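Local coordinates for protein lysine specific cysteine protease (Porphyromonas gingivalis, PDB 3M1H) that is a virulence-associated, lysine-specific cysteine endopeptidase, represented here by its calcium-binding K3 cleaved adhesin domain, a jelly-roll module linked with haemagglutination, at residues A[8-12]-A[13-17]. Sequence-based numbering, arbitrary orientation.
Sequences EDFEN and GIPAS. With CA (calcium ion), chain F; NA (sodium ion), chain I.
F10 and G13 close a type I beta turn in the loop between strands 4-8 and 19-22 of this adhesin jelly roll, a compact example of a turn braced by two carboxylates, those of E8 and D9. G13 N donates to F10 O at 2.9 Å, coming from above the carbonyl plane with a C=O...N angle of 117°. Just upstream, D9 OD1 accepts from E11 N at 3.0 Å in an Asx turn, a nearly straight bond (170°) that meets the carboxylate from above its plane. E8 adds a second polar link, through water: its OE2 accepts from F10 N (2.8 Å, on the anti side) and from a water that also donates to G13 O and accepts from N12 N.

In the packing, CG of E8, anti to the backbone N (chi1 -173°), lies 3.7 Å above the centre of the F10 ring, and the bend at chi2 turns the carboxylate back toward F10 N. P15 CG makes van der Waals contact with E8 OE1 (3.4 Å), while F10 CE1 and P15 CD form a loose apolar pair at 4.5 Å. W18 meets the F10 ring edge-to-face.

D9 O and E11 OE2 bind calcium with S46, I48 and D171, while A16 O binds sodium. The Asx turn thus joins two calcium-binding residues through atoms other than those on the metal, and E8 probably helps hold the F10-G13 turn, which carries E11 itself.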
loop_
_atom_site.group_PDB
_atom_site.type_symbol
_atom_site.label_atom_id
_atom_site.label_comp_id
_atom_site.label_asym_id
_atom_site.label_seq_id
_atom_site.Cartn_x
_atom_site.Cartn_y
_atom_site.Cartn_z
ATOM N N GLU A 8 -4.764 10.828 5.365
ATOM C CA GLU A 8 -3.440 10.462 5.829
ATOM C C GLU A 8 -2.373 10.660 4.752
ATOM O O GLU A 8 -2.404 10.025 3.662
ATOM C CB GLU A 8 -3.427 9.012 6.293
ATOM C CG GLU A 8 -2.116 8.613 6.937
ATOM C CD GLU A 8 -1.683 9.626 7.996
ATOM O OE1 GLU A 8 -2.506 9.917 8.885
ATOM O OE2 GLU A 8 -0.537 10.101 7.913
ATOM N N ASP A 9 -1.396 11.499 5.088
ATOM C CA ASP A 9 -0.308 11.859 4.183
ATOM C C ASP A 9 0.998 11.142 4.516
ATOM O O ASP A 9 1.984 11.325 3.822
ATOM C CB ASP A 9 -0.091 13.397 4.106
ATOM C CG ASP A 9 0.215 14.030 5.451
ATOM O OD1 ASP A 9 0.655 13.326 6.392
ATOM O OD2 ASP A 9 0.006 15.282 5.525
ATOM N N PHE A 10 1.008 10.398 5.605
ATOM C CA PHE A 10 2.170 9.629 6.090
ATOM C C PHE A 10 3.390 10.464 6.466
ATOM O O PHE A 10 4.459 9.905 6.701
ATOM C CB PHE A 10 2.533 8.473 5.122
ATOM C CG PHE A 10 1.388 7.515 4.941
ATOM C CD1 PHE A 10 1.138 6.535 5.887
ATOM C CD2 PHE A 10 0.547 7.607 3.855
ATOM C CE1 PHE A 10 0.063 5.653 5.786
ATOM C CE2 PHE A 10 -0.541 6.740 3.749
ATOM C CZ PHE A 10 -0.779 5.769 4.706
ATOM N N GLU A 11 3.223 11.793 6.584
ATOM C CA GLU A 11 4.378 12.629 6.826
ATOM C C GLU A 11 4.949 12.457 8.241
ATOM O O GLU A 11 6.122 12.774 8.461
ATOM C CB GLU A 11 4.057 14.081 6.511
ATOM C CG GLU A 11 3.708 14.297 5.036
ATOM C CD GLU A 11 4.806 13.863 4.072
ATOM O OE1 GLU A 11 6.003 14.184 4.289
ATOM O OE2 GLU A 11 4.496 13.203 3.039
ATOM N N ASN A 12 4.148 11.921 9.156
ATOM C CA ASN A 12 4.654 11.459 10.445
ATOM C C ASN A 12 4.800 9.954 10.599
ATOM O O ASN A 12 4.776 9.407 11.710
ATOM C CB ASN A 12 3.786 12.056 11.550
ATOM C CG ASN A 12 3.852 13.561 11.532
ATOM O OD1 ASN A 12 4.938 14.130 11.680
ATOM N ND2 ASN A 12 2.735 14.204 11.275
ATOM N N GLY A 13 5.007 9.275 9.475
ATOM C CA GLY A 13 5.072 7.807 9.469
ATOM C C GLY A 13 3.689 7.181 9.443
ATOM O O GLY A 13 2.688 7.869 9.282
ATOM N N ILE A 14 3.673 5.855 9.581
ATOM C CA ILE A 14 2.436 5.124 9.783
ATOM C C ILE A 14 1.927 5.513 11.169
ATOM O O ILE A 14 2.611 5.249 12.163
ATOM C CB ILE A 14 2.614 3.609 9.724
ATOM C CG1 ILE A 14 3.171 3.165 8.368
ATOM C CG2 ILE A 14 1.283 2.948 9.994
ATOM C CD1 ILE A 14 3.513 1.696 8.285
ATOM N N PRO A 15 0.752 6.136 11.244
ATOM C CA PRO A 15 0.268 6.522 12.567
ATOM C C PRO A 15 0.016 5.293 13.444
ATOM O O PRO A 15 -0.334 4.206 12.943
ATOM C CB PRO A 15 -1.026 7.291 12.248
ATOM C CG PRO A 15 -0.918 7.661 10.787
ATOM C CD PRO A 15 -0.209 6.504 10.196
ATOM N N ALA A 16 0.196 5.456 14.757
ATOM C CA ALA A 16 -0.096 4.419 15.726
ATOM C C ALA A 16 -1.534 3.887 15.645
ATOM O O ALA A 16 -1.767 2.741 16.031
ATOM C CB ALA A 16 0.141 4.970 17.130
ATOM N N SER A 17 -2.477 4.699 15.158
ATOM C CA SER A 17 -3.893 4.332 15.018
ATOM C C SER A 17 -4.152 3.308 13.862
ATOM O O SER A 17 -5.188 2.635 13.867
ATOM C CB SER A 17 -4.716 5.597 14.744
ATOM O OG SER A 17 -4.213 6.305 13.624
HETATM CA CA CA F . 3.086 11.839 1.760
HETATM NA NA NA I . -0.908 0.417 15.420
HETATM O O HOH W 1 1.730 10.411 9.446
HETATM O O HOH W 2 4.899 6.434 13.074
HETATM O O HOH W 3 0.678 1.443 13.874
HETATM O O HOH W 4 1.462 13.484 1.212
HETATM O O HOH W 5 -3.065 -0.168 15.808
HETATM O O HOH W 6 0.925 1.031 16.583
HETATM O O HOH W 7 -1.261 -1.854 15.704
#